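Local coordinates for biogenic amine-binding protein (Rhodnius prolixus, PDB 4GE1) that binds biogenic amines, probably including serotonin and norepinephrine, in a lipocalin barrel, with tryptamine bound in this structure, at residues S61-N64 with T69-Y72; S23-H28 with C177-E182; H48-T51 with K55-E58; I74-V79 with Q190-Y195. One frame throughout, in Å; residues are numbered along the deposited sequence.

Contact 1 of 4, residues S61-N64 with T69-Y72; sequences SNYN and TYSY
Tyr63 and Tyr70 pair across two antiparallel strands at a non-hydrogen-bonded position, and their rings do the main side-chain packing. CD1 of Tyr63 hangs over the centre of the Tyr70 ring, 3.5 Å from Tyr70 CZ. The two planes are inclined at 46°, an oblique pairing. The first torsions make this possible: Tyr63 swings CG opposite its own nitrogen (chi1 -180°), whereas Tyr70 sets CG opposite its carbonyl carbon (chi1 -76°), which turns the ring back across the neighbouring strand. Ser61 OG then sits at the edge of the same Tyr70 ring, 3.6 Å from Tyr70 CD2, while it bonds to the backbone N of Asp180. The Tyr70 hydroxyl reaches Gln178. This is the outer face of a hairpin in the lipocalin barrel, with strands 55-64 and 69-78 as its arms. On the other face Asn62 pairs with Ser71: the amide ND2 donates to Ser71 OG at 3.1 Å, with the hydroxyl close to the amide plane. Asn62 is gripped further by Thr44 at OD1 and by Asp73, a residue of the tryptamine pocket, at ND2. Between the strands, Asn62 N to Ser71 O (2.8 Å) and Ser71 N to Asn62 O (2.7 Å) form one backbone pair. Asn64 N to Thr69 O (2.8 Å) and a longer return bond from Thr69 N to Asn64 O (3.2 Å) form the next.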
loop_
_atom_site.group_PDB
_atom_site.type_symbol
_atom_site.label_atom_id
_atom_site.label_comp_id
_atom_site.label_asym_id
_atom_site.label_seq_id
_atom_site.Cartn_x
_atom_site.Cartn_y
_atom_site.Cartn_z
ATOM N N SER A 61 -5.518 -1.490 7.213
ATOM C CA SER A 61 -5.816 -2.551 8.164
ATOM C C SER A 61 -4.990 -3.793 7.795
ATOM O O SER A 61 -5.177 -4.377 6.728
ATOM C CB SER A 61 -7.319 -2.872 8.142
ATOM O OG SER A 61 -7.601 -4.125 8.734
ATOM N N ASN A 62 -4.065 -4.186 8.664
ATOM C CA ASN A 62 -3.279 -5.387 8.405
ATOM C C ASN A 62 -3.637 -6.482 9.382
ATOM O O ASN A 62 -3.417 -6.340 10.583
ATOM C CB ASN A 62 -1.786 -5.096 8.517
ATOM C CG ASN A 62 -1.398 -3.831 7.817
ATOM O OD1 ASN A 62 -1.496 -3.731 6.593
ATOM N ND2 ASN A 62 -0.951 -2.853 8.585
ATOM N N TYR A 63 -4.171 -7.575 8.856
ATOM C CA TYR A 63 -4.616 -8.678 9.691
ATOM C C TYR A 63 -3.729 -9.906 9.509
ATOM O O TYR A 63 -3.547 -10.387 8.386
ATOM C CB TYR A 63 -6.056 -9.053 9.359
ATOM C CG TYR A 63 -6.563 -10.195 10.203
ATOM C CD1 TYR A 63 -6.808 -10.015 11.555
ATOM C CD2 TYR A 63 -6.786 -11.453 9.652
ATOM C CE1 TYR A 63 -7.266 -11.046 12.339
ATOM C CE2 TYR A 63 -7.246 -12.502 10.435
ATOM C CZ TYR A 63 -7.486 -12.289 11.779
ATOM O OH TYR A 63 -7.946 -13.309 12.580
ATOM N N ASN A 64 -3.186 -10.402 10.618
ATOM C CA ASN A 64 -2.387 -11.635 10.615
ATOM C C ASN A 64 -3.209 -12.828 11.115
ATOM O O ASN A 64 -3.473 -12.941 12.307
ATOM C CB ASN A 64 -1.140 -11.467 11.485
ATOM C CG ASN A 64 -0.193 -12.665 11.390
ATOM O OD1 ASN A 64 -0.362 -13.662 12.091
ATOM N ND2 ASN A 64 0.796 -12.568 10.512
ATOM N N THR A 69 -4.500 -11.172 14.737
ATOM C CA THR A 69 -4.338 -9.824 15.250
ATOM C C THR A 69 -4.271 -8.804 14.125
ATOM O O THR A 69 -3.917 -9.124 12.987
ATOM C CB THR A 69 -3.083 -9.701 16.133
ATOM O OG1 THR A 69 -1.924 -9.983 15.349
ATOM C CG2 THR A 69 -3.147 -10.678 17.308
ATOM N N TYR A 70 -4.623 -7.573 14.464
ATOM C CA TYR A 70 -4.625 -6.476 13.518
ATOM C C TYR A 70 -3.504 -5.522 13.848
ATOM O O TYR A 70 -3.165 -5.334 15.015
ATOM C CB TYR A 70 -5.933 -5.690 13.616
ATOM C CG TYR A 70 -7.122 -6.359 12.990
ATOM C CD1 TYR A 70 -8.003 -7.121 13.759
ATOM C CD2 TYR A 70 -7.378 -6.224 11.627
ATOM C CE1 TYR A 70 -9.104 -7.732 13.187
ATOM C CE2 TYR A 70 -8.479 -6.828 11.042
ATOM C CZ TYR A 70 -9.339 -7.581 11.829
ATOM O OH TYR A 70 -10.430 -8.185 11.257
ATOM N N SER A 71 -2.943 -4.906 12.815
ATOM C CA SER A 71 -2.123 -3.722 13.004
ATOM C C SER A 71 -2.628 -2.658 12.037
ATOM O O SER A 71 -3.173 -2.979 10.983
ATOM C CB SER A 71 -0.652 -4.028 12.729
ATOM O OG SER A 71 -0.460 -4.253 11.346
ATOM N N TYR A 72 -2.441 -1.397 12.400
ATOM C CA TYR A 72 -2.962 -0.292 11.613
ATOM C C TYR A 72 -1.866 0.735 11.361
ATOM O O TYR A 72 -0.999 0.949 12.207
ATOM C CB TYR A 72 -4.129 0.379 12.340
ATOM C CG TYR A 72 -5.194 -0.573 12.826
ATOM C CD1 TYR A 72 -5.143 -1.105 14.118
ATOM C CD2 TYR A 72 -6.254 -0.942 12.005
ATOM C CE1 TYR A 72 -6.124 -1.985 14.581
ATOM C CE2 TYR A 72 -7.243 -1.827 12.455
ATOM C CZ TYR A 72 -7.171 -2.343 13.743
ATOM O OH TYR A 72 -8.149 -3.204 14.199
#

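Contact 2 of 4, residues S23-H28 with C177-E182; sequences SWYITH and CQYDDE
Two tyrosines alone, Tyr25 and Tyr179, carry this contact between segments some 150 residues apart, with no hydrogen bond crossing it. Tyr25 drives the CD2–CE2 edge of its ring against one face of Tyr179. CD2 of Tyr25 lies 3.8 Å from Tyr179 CZ, and CE2 of Tyr25 comes equally close to CE2 of Tyr179. With the planes at 74° and the centroids 5.1 Å apart, this is a T-shaped pair, struck toward the rim of the accepting ring. Both residues place CG opposite the carbonyl carbon (chi1 -65° for Tyr25, -54° for Tyr179), which brings the edge of Tyr25 and the face of Tyr179 together. Lys45 serves both segments: its NZ bonds the Tyr25 hydroxyl and makes a salt bridge with Asp181, and the Tyr179 side chain rests on Lys45. A disulfide from Cys177 to Cys43 holds the loop to strand 43-50 as well. Just after Tyr179, Asp180 takes the N-cap position of helix 181-189. Tyr25 looks outward from strand 23-31, whereas its neighbour Ile26 touches tryptamine on the inside, the alternation expected of a lipocalin barrel strand with a C-terminal helix laid against its outer wall.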
loop_
_atom_site.group_PDB
_atom_site.type_symbol
_atom_site.label_atom_id
_atom_site.label_comp_id
_atom_site.label_asym_id
_atom_site.label_seq_id
_atom_site.Cartn_x
_atom_site.Cartn_y
_atom_site.Cartn_z
ATOM N N SER A 23 -11.046 1.862 -2.098
ATOM C CA SER A 23 -10.112 1.026 -1.349
ATOM C C SER A 23 -9.353 0.025 -2.227
ATOM O O SER A 23 -9.702 -0.191 -3.395
ATOM C CB SER A 23 -10.862 0.270 -0.251
ATOM O OG SER A 23 -11.844 -0.572 -0.825
ATOM N N TRP A 24 -8.328 -0.589 -1.635
ATOM C CA TRP A 24 -7.467 -1.559 -2.307
ATOM C C TRP A 24 -7.201 -2.776 -1.424
ATOM O O TRP A 24 -7.086 -2.653 -0.212
ATOM C CB TRP A 24 -6.108 -0.927 -2.627
ATOM C CG TRP A 24 -6.126 0.141 -3.710
ATOM C CD1 TRP A 24 -6.156 1.497 -3.531
ATOM C CD2 TRP A 24 -6.078 -0.071 -5.127
ATOM N NE1 TRP A 24 -6.136 2.138 -4.748
ATOM C CE2 TRP A 24 -6.089 1.197 -5.741
ATOM C CE3 TRP A 24 -6.027 -1.212 -5.935
ATOM C CZ2 TRP A 24 -6.059 1.354 -7.122
ATOM C CZ3 TRP A 24 -5.994 -1.053 -7.297
ATOM C CH2 TRP A 24 -6.014 0.220 -7.881
ATOM N N TYR A 25 -7.091 -3.947 -2.043
ATOM C CA TYR A 25 -6.653 -5.142 -1.345
ATOM C C TYR A 25 -5.251 -5.503 -1.825
ATOM O O TYR A 25 -4.974 -5.478 -3.025
ATOM C CB TYR A 25 -7.595 -6.312 -1.622
ATOM C CG TYR A 25 -8.996 -6.118 -1.090
ATOM C CD1 TYR A 25 -9.988 -5.548 -1.881
ATOM C CD2 TYR A 25 -9.326 -6.503 0.200
ATOM C CE1 TYR A 25 -11.274 -5.364 -1.398
ATOM C CE2 TYR A 25 -10.612 -6.324 0.692
ATOM C CZ TYR A 25 -11.579 -5.750 -0.112
ATOM O OH TYR A 25 -12.857 -5.575 0.368
ATOM N N ILE A 26 -4.371 -5.830 -0.885
ATOM C CA ILE A 26 -3.029 -6.288 -1.229
ATOM C C ILE A 26 -3.054 -7.798 -1.415
ATOM O O ILE A 26 -3.200 -8.552 -0.453
ATOM C CB ILE A 26 -2.001 -5.875 -0.171
ATOM C CG1 ILE A 26 -2.097 -4.362 0.066
ATOM C CG2 ILE A 26 -0.594 -6.256 -0.622
ATOM C CD1 ILE A 26 -0.922 -3.773 0.793
ATOM N N THR A 27 -2.939 -8.231 -2.664
ATOM C CA THR A 27 -3.133 -9.635 -2.998
ATOM C C THR A 27 -1.837 -10.449 -3.006
ATOM O O THR A 27 -1.832 -11.621 -2.636
ATOM C CB THR A 27 -3.838 -9.778 -4.358
ATOM O OG1 THR A 27 -3.110 -9.049 -5.355
ATOM C CG2 THR A 27 -5.256 -9.232 -4.268
ATOM N N HIS A 28 -0.749 -9.826 -3.442
ATOM C CA HIS A 28 0.543 -10.498 -3.567
ATOM C C HIS A 28 1.626 -9.510 -3.187
ATOM O O HIS A 28 1.480 -8.306 -3.418
ATOM C CB HIS A 28 0.800 -10.925 -5.013
ATOM C CG HIS A 28 -0.239 -11.842 -5.580
ATOM N ND1 HIS A 28 -1.506 -11.419 -5.904
ATOM C CD2 HIS A 28 -0.185 -13.157 -5.897
ATOM C CE1 HIS A 28 -2.196 -12.435 -6.393
ATOM N NE2 HIS A 28 -1.418 -13.501 -6.396
ATOM N N CYS A 177 -9.042 -14.686 6.012
ATOM C CA CYS A 177 -8.753 -13.259 5.865
ATOM C C CYS A 177 -9.864 -12.406 6.449
ATOM O O CYS A 177 -11.048 -12.720 6.292
ATOM C CB CYS A 177 -8.518 -12.886 4.392
ATOM S SG CYS A 177 -6.791 -13.067 3.820
ATOM N N GLN A 178 -9.487 -11.335 7.137
ATOM C CA GLN A 178 -10.484 -10.336 7.505
ATOM C C GLN A 178 -9.912 -8.918 7.534
ATOM O O GLN A 178 -8.686 -8.715 7.534
ATOM C CB GLN A 178 -11.211 -10.706 8.801
ATOM C CG GLN A 178 -10.333 -10.740 10.030
ATOM C CD GLN A 178 -11.122 -11.093 11.272
ATOM O OE1 GLN A 178 -11.276 -10.276 12.185
ATOM N NE2 GLN A 178 -11.608 -12.324 11.324
ATOM N N TYR A 179 -10.811 -7.945 7.528
ATOM C CA TYR A 179 -10.445 -6.554 7.320
ATOM C C TYR A 179 -11.285 -5.696 8.267
ATOM O O TYR A 179 -12.503 -5.868 8.358
ATOM C CB TYR A 179 -10.734 -6.184 5.865
ATOM C CG TYR A 179 -10.080 -7.127 4.874
ATOM C CD1 TYR A 179 -8.721 -7.036 4.602
ATOM C CD2 TYR A 179 -10.814 -8.116 4.233
ATOM C CE1 TYR A 179 -8.105 -7.900 3.699
ATOM C CE2 TYR A 179 -10.209 -8.986 3.332
ATOM C CZ TYR A 179 -8.849 -8.868 3.073
ATOM O OH TYR A 179 -8.232 -9.719 2.187
ATOM N N ASP A 180 -10.632 -4.784 8.981
ATOM C CA ASP A 180 -11.334 -3.965 9.959
ATOM C C ASP A 180 -11.932 -2.728 9.284
ATOM O O ASP A 180 -11.445 -1.622 9.462
ATOM C CB ASP A 180 -10.397 -3.555 11.096
ATOM C CG ASP A 180 -11.149 -2.998 12.292
ATOM O OD1 ASP A 180 -12.353 -2.690 12.145
ATOM O OD2 ASP A 180 -10.537 -2.870 13.374
ATOM N N ASP A 181 -12.968 -2.943 8.489
ATOM C CA ASP A 181 -13.641 -1.866 7.773
ATOM C C ASP A 181 -14.110 -0.720 8.670
ATOM O O ASP A 181 -14.072 0.446 8.267
ATOM C CB ASP A 181 -14.825 -2.425 6.984
ATOM C CG ASP A 181 -14.391 -3.149 5.721
ATOM O OD1 ASP A 181 -13.724 -2.515 4.880
ATOM O OD2 ASP A 181 -14.707 -4.350 5.571
ATOM N N GLU A 182 -14.567 -1.034 9.877
ATOM C CA GLU A 182 -15.103 0.025 10.722
ATOM C C GLU A 182 -13.976 0.917 11.244
ATOM O O GLU A 182 -14.135 2.133 11.333
ATOM C CB GLU A 182 -15.982 -0.523 11.853
ATOM C CG GLU A 182 -15.279 -0.665 13.184
ATOM C CD GLU A 182 -16.190 -0.364 14.358
ATOM O OE1 GLU A 182 -17.383 -0.741 14.307
ATOM O OE2 GLU A 182 -15.714 0.258 15.332
#

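Contact 3 of 4, residues H48-T51 with K55-E58; sequences HQKT and KIKE
His48 and Glu58 supply the side-chain hydrogen bond of this hairpin. ND1 of His48 gives its hydrogen to Glu58 OE1 at 3.0 Å, almost straight at 172°. The oxygen lies in the ring plane of the histidine but is met on its anti side, 30° out of the carboxylate plane. The two side chains run alongside each other, helped by a histidine chi1 of 59° that tucks CG between the backbone nitrogen and the carbonyl carbon. On the other face, where Gln49 and Lys57 lie side by side, the extended Lys57 chain carries NZ to a salt bridge with Glu196.

Backbone bonds tie the strands in antiparallel register. Gln49 and Lys57 form a hydrogen-bonded pair, N to O both ways, each at 3.0 Å. Nearer the turn, Thr51 N donates to Lys55 O, and Asp53 in the turn is bonded to both the Thr51 hydroxyl and the Lys55 nitrogen. Close CA-H...O contacts fill in between, with Ile56 CA 3.3 Å from Gln49 O and Lys50 CA equally far from Lys55 O.

Apolar packing comes from the Lys50 stem, which crosses Ile56 at an angle, CG of Lys50 lying 4.0 Å from Ile56 CG1.

Strands 43-50 and 55-64 are adjacent staves of the lipocalin barrel. Glu58 OE2 bonds to the hydroxyl of Tyr89, a tryptamine-pocket residue, so the carboxylate is held at both oxygens. Its side chain comes within about 4 Å of the ligand at the nearest atoms; the histidine N-H would probably stabilise the carboxylate's negative charge, which is consistent with a pocket for an amine.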
loop_
_atom_site.group_PDB
_atom_site.type_symbol
_atom_site.label_atom_id
_atom_site.label_comp_id
_atom_site.label_asym_id
_atom_site.label_seq_id
_atom_site.Cartn_x
_atom_site.Cartn_y
_atom_site.Cartn_z
ATOM N N HIS A 48 -8.533 5.074 1.087
ATOM C CA HIS A 48 -7.885 6.370 0.948
ATOM C C HIS A 48 -8.687 7.460 0.242
ATOM O O HIS A 48 -9.675 7.195 -0.439
ATOM C CB HIS A 48 -6.451 6.235 0.387
ATOM C CG HIS A 48 -6.369 5.581 -0.957
ATOM N ND1 HIS A 48 -5.176 5.156 -1.505
ATOM C CD2 HIS A 48 -7.330 5.292 -1.867
ATOM C CE1 HIS A 48 -5.405 4.628 -2.694
ATOM N NE2 HIS A 48 -6.702 4.697 -2.937
ATOM N N GLN A 49 -8.258 8.700 0.445
ATOM C CA GLN A 49 -8.965 9.841 -0.116
ATOM C C GLN A 49 -8.012 10.985 -0.410
ATOM O O GLN A 49 -6.947 11.099 0.198
ATOM C CB GLN A 49 -10.034 10.330 0.861
ATOM C CG GLN A 49 -9.491 10.494 2.274
ATOM C CD GLN A 49 -10.330 11.398 3.161
ATOM O OE1 GLN A 49 -11.567 11.331 3.173
ATOM N NE2 GLN A 49 -9.651 12.247 3.928
ATOM N N LYS A 50 -8.420 11.823 -1.354
ATOM C CA LYS A 50 -7.780 13.093 -1.620
ATOM C C LYS A 50 -8.853 14.171 -1.438
ATOM O O LYS A 50 -9.872 14.161 -2.133
ATOM C CB LYS A 50 -7.247 13.124 -3.057
ATOM C CG LYS A 50 -6.606 14.459 -3.449
ATOM C CD LYS A 50 -6.222 14.498 -4.931
ATOM C CE LYS A 50 -7.190 15.365 -5.751
ATOM N NZ LYS A 50 -7.153 16.812 -5.386
ATOM N N THR A 51 -8.640 15.092 -0.503
ATOM C CA THR A 51 -9.603 16.172 -0.300
ATOM C C THR A 51 -9.189 17.458 -1.016
ATOM O O THR A 51 -8.066 17.575 -1.516
ATOM C CB THR A 51 -9.873 16.448 1.197
ATOM O OG1 THR A 51 -8.634 16.609 1.893
ATOM C CG2 THR A 51 -10.670 15.293 1.825
ATOM N N LYS A 55 -4.888 17.327 0.581
ATOM C CA LYS A 55 -4.355 16.277 1.443
ATOM C C LYS A 55 -4.711 14.886 0.923
ATOM O O LYS A 55 -5.837 14.639 0.483
ATOM C CB LYS A 55 -4.862 16.444 2.880
ATOM C CG LYS A 55 -4.368 17.708 3.583
ATOM C CD LYS A 55 -4.894 17.788 5.014
ATOM C CE LYS A 55 -4.280 18.961 5.774
ATOM N NZ LYS A 55 -5.282 20.003 6.174
ATOM N N ILE A 56 -3.744 13.977 0.965
ATOM C CA ILE A 56 -4.026 12.571 0.687
ATOM C C ILE A 56 -3.860 11.776 1.973
ATOM O O ILE A 56 -2.900 11.968 2.714
ATOM C CB ILE A 56 -3.138 12.003 -0.446
ATOM C CG1 ILE A 56 -3.506 12.646 -1.785
ATOM C CG2 ILE A 56 -3.293 10.494 -0.555
ATOM C CD1 ILE A 56 -2.800 13.935 -2.042
ATOM N N LYS A 57 -4.808 10.891 2.247
ATOM C CA LYS A 57 -4.806 10.158 3.502
ATOM C C LYS A 57 -5.082 8.707 3.193
ATOM O O LYS A 57 -5.999 8.411 2.438
ATOM C CB LYS A 57 -5.887 10.717 4.432
ATOM C CG LYS A 57 -5.936 10.064 5.806
ATOM C CD LYS A 57 -6.733 10.943 6.762
ATOM C CE LYS A 57 -6.753 10.391 8.171
ATOM N NZ LYS A 57 -7.531 11.306 9.065
ATOM N N GLU A 58 -4.278 7.799 3.749
ATOM C CA GLU A 58 -4.423 6.382 3.427
ATOM C C GLU A 58 -4.359 5.538 4.692
ATOM O O GLU A 58 -3.358 5.560 5.406
ATOM C CB GLU A 58 -3.342 5.935 2.440
ATOM C CG GLU A 58 -3.079 6.919 1.305
ATOM C CD GLU A 58 -2.064 6.394 0.298
ATOM O OE1 GLU A 58 -2.395 5.444 -0.443
ATOM O OE2 GLU A 58 -0.937 6.933 0.255
#

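Contact 4 of 4, residues I74-V79 with Q190-Y195; sequences ISFAKV and QSFPNY
The ring of Phe76 is the bump here, pushed outward from strand 74-78 into a hollow shaped by Phe192 and Tyr195. Its CG lies opposite the carbonyl carbon (chi1 -55°), which directs the ring at both partners. Its far end, the CE2–CZ edge, points at a face of Phe192, with Phe76 CZ 3.9 Å from Phe192 CG. This is an offset edge-to-face pair with planes at 65°. One flat side of Phe76 is covered by Tyr195 CB, which stands 3.7 Å from the ring centroid and only 9° off the normal, a clean CH-pi contact. Beyond that methylene the Tyr195 ring runs on nearly parallel to Phe76 but slid so far along that the two scarcely overlap. Ile74 CG2 lies over the opposite face, toward its rim, so the ring sits between a methyl and a methylene. CD1 of Ile74 presses on the end of the Phe192 ring at CZ, 3.5 Å away, the two side chains approaching from opposite directions. A backbone bond from Tyr195 N to Phe192 O closes a turn between the two aromatic residues, and the Tyr195 hydroxyl hydrogen-bonds to the Glu105 carboxylate. Edge-to-face and CH-pi contacts together make an aromatic cluster that joins the chain after helix 181-189 to strand 69-78 of the lipocalin barrel.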
loop_
_atom_site.group_PDB
_atom_site.type_symbol
_atom_site.label_atom_id
_atom_site.label_comp_id
_atom_site.label_asym_id
_atom_site.label_seq_id
_atom_site.Cartn_x
_atom_site.Cartn_y
_atom_site.Cartn_z
ATOM N N ILE A 74 -1.163 4.676 8.887
ATOM C CA ILE A 74 -1.784 5.709 8.069
ATOM C C ILE A 74 -0.730 6.507 7.342
ATOM O O ILE A 74 0.230 6.979 7.954
ATOM C CB ILE A 74 -2.618 6.682 8.924
ATOM C CG1 ILE A 74 -3.588 5.906 9.828
ATOM C CG2 ILE A 74 -3.355 7.677 8.028
ATOM C CD1 ILE A 74 -4.299 6.782 10.864
ATOM N N SER A 75 -0.917 6.668 6.037
ATOM C CA SER A 75 -0.039 7.531 5.261
ATOM C C SER A 75 -0.669 8.896 5.059
ATOM O O SER A 75 -1.838 9.002 4.663
ATOM C CB SER A 75 0.278 6.917 3.902
ATOM O OG SER A 75 1.040 5.744 4.051
ATOM N N PHE A 76 0.115 9.937 5.328
ATOM C CA PHE A 76 -0.314 11.307 5.086
ATOM C C PHE A 76 0.602 11.919 4.037
ATOM O O PHE A 76 1.831 11.849 4.159
ATOM C CB PHE A 76 -0.207 12.149 6.355
ATOM C CG PHE A 76 -0.942 11.583 7.532
ATOM C CD1 PHE A 76 -0.353 10.617 8.334
ATOM C CD2 PHE A 76 -2.210 12.041 7.860
ATOM C CE1 PHE A 76 -1.022 10.102 9.436
ATOM C CE2 PHE A 76 -2.891 11.533 8.957
ATOM C CZ PHE A 76 -2.297 10.559 9.748
ATOM N N ALA A 77 0.010 12.515 3.009
ATOM C CA ALA A 77 0.786 13.230 2.004
ATOM C C ALA A 77 -0.000 14.422 1.500
ATOM O O ALA A 77 -1.160 14.626 1.879
ATOM C CB ALA A 77 1.146 12.317 0.850
ATOM N N LYS A 78 0.651 15.209 0.655
ATOM C CA LYS A 78 0.016 16.333 -0.003
ATOM C C LYS A 78 0.349 16.259 -1.478
ATOM O O LYS A 78 1.343 15.645 -1.865
ATOM C CB LYS A 78 0.492 17.658 0.594
ATOM C CG LYS A 78 0.238 17.779 2.089
ATOM C CD LYS A 78 0.685 19.124 2.643
ATOM C CE LYS A 78 -0.422 20.156 2.564
ATOM N NZ LYS A 78 -0.047 21.400 3.293
ATOM N N VAL A 79 -0.490 16.883 -2.294
ATOM C CA VAL A 79 -0.321 16.876 -3.737
ATOM C C VAL A 79 1.056 17.394 -4.147
ATOM O O VAL A 79 1.595 16.986 -5.176
ATOM C CB VAL A 79 -1.436 17.710 -4.429
ATOM C CG1 VAL A 79 -1.112 17.955 -5.899
ATOM C CG2 VAL A 79 -2.766 17.012 -4.288
ATOM N N GLN A 190 -11.176 10.608 11.346
ATOM C CA GLN A 190 -10.543 11.142 12.552
ATOM C C GLN A 190 -9.503 12.224 12.261
ATOM O O GLN A 190 -8.767 12.142 11.275
ATOM C CB GLN A 190 -9.875 9.999 13.316
ATOM C CG GLN A 190 -9.330 10.378 14.681
ATOM C CD GLN A 190 -9.330 9.195 15.627
ATOM O OE1 GLN A 190 -10.323 8.470 15.722
ATOM N NE2 GLN A 190 -8.213 8.981 16.319
ATOM N N SER A 191 -9.426 13.227 13.135
ATOM C CA SER A 191 -8.438 14.293 12.974
ATOM C C SER A 191 -7.070 13.909 13.542
ATOM O O SER A 191 -6.985 13.329 14.620
ATOM C CB SER A 191 -8.917 15.595 13.625
ATOM O OG SER A 191 -7.933 16.608 13.477
ATOM N N PHE A 192 -6.008 14.237 12.812
ATOM C CA PHE A 192 -4.639 14.033 13.290
ATOM C C PHE A 192 -3.839 15.310 13.091
ATOM O O PHE A 192 -3.070 15.417 12.137
ATOM C CB PHE A 192 -3.954 12.890 12.528
ATOM C CG PHE A 192 -4.564 11.543 12.770
ATOM C CD1 PHE A 192 -4.052 10.702 13.744
ATOM C CD2 PHE A 192 -5.639 11.105 12.011
ATOM C CE1 PHE A 192 -4.607 9.453 13.963
ATOM C CE2 PHE A 192 -6.200 9.857 12.229
ATOM C CZ PHE A 192 -5.687 9.036 13.208
ATOM N N PRO A 193 -4.016 16.287 13.989
ATOM C CA PRO A 193 -3.397 17.602 13.782
ATOM C C PRO A 193 -1.869 17.572 13.709
ATOM O O PRO A 193 -1.276 18.513 13.185
ATOM C CB PRO A 193 -3.859 18.413 15.002
ATOM C CG PRO A 193 -4.320 17.404 16.004
ATOM C CD PRO A 193 -4.826 16.238 15.217
ATOM N N ASN A 194 -1.244 16.519 14.223
ATOM C CA ASN A 194 0.215 16.454 14.251
ATOM C C ASN A 194 0.839 16.012 12.930
ATOM O O ASN A 194 2.052 16.121 12.745
ATOM C CB ASN A 194 0.692 15.549 15.386
ATOM C CG ASN A 194 0.503 16.180 16.748
ATOM O OD1 ASN A 194 0.306 17.392 16.863
ATOM N ND2 ASN A 194 0.568 15.362 17.792
ATOM N N TYR A 195 0.008 15.512 12.021
ATOM C CA TYR A 195 0.481 15.002 10.734
ATOM C C TYR A 195 -0.286 15.652 9.589
ATOM O O TYR A 195 0.162 15.648 8.442
ATOM C CB TYR A 195 0.352 13.471 10.679
ATOM C CG TYR A 195 1.091 12.797 11.813
ATOM C CD1 TYR A 195 2.472 12.617 11.759
ATOM C CD2 TYR A 195 0.416 12.368 12.950
ATOM C CE1 TYR A 195 3.158 12.021 12.802
ATOM C CE2 TYR A 195 1.094 11.768 14.001
ATOM C CZ TYR A 195 2.463 11.597 13.921
ATOM O OH TYR A 195 3.139 11.001 14.963
#

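In the fold
All four contacts reach one curled antiparallel sheet, the lipocalin barrel. Contacts 3, 1 and 4 follow in series along the chain: contact 3 pairs strands 43-50 and 55-64, contact 1 pairs 55-64 with 69-78, and contact 4 uses the later part of 69-78. Contact 2 spans contacts 1 and 3, and its segments alternate with those of contact 4; both join the C-terminal part of the chain, at the start of and after helix 181-189, to the barrel. Centre to centre, contacts 3 and 4, bridged by backbone bonds, are about 8 Å apart, contacts 1 and 2 about 9 Å, and contacts 1 and 3 about 20 Å. Three neighbouring strands of the wall are paired in turn, and the C-terminal chain lies against the outside.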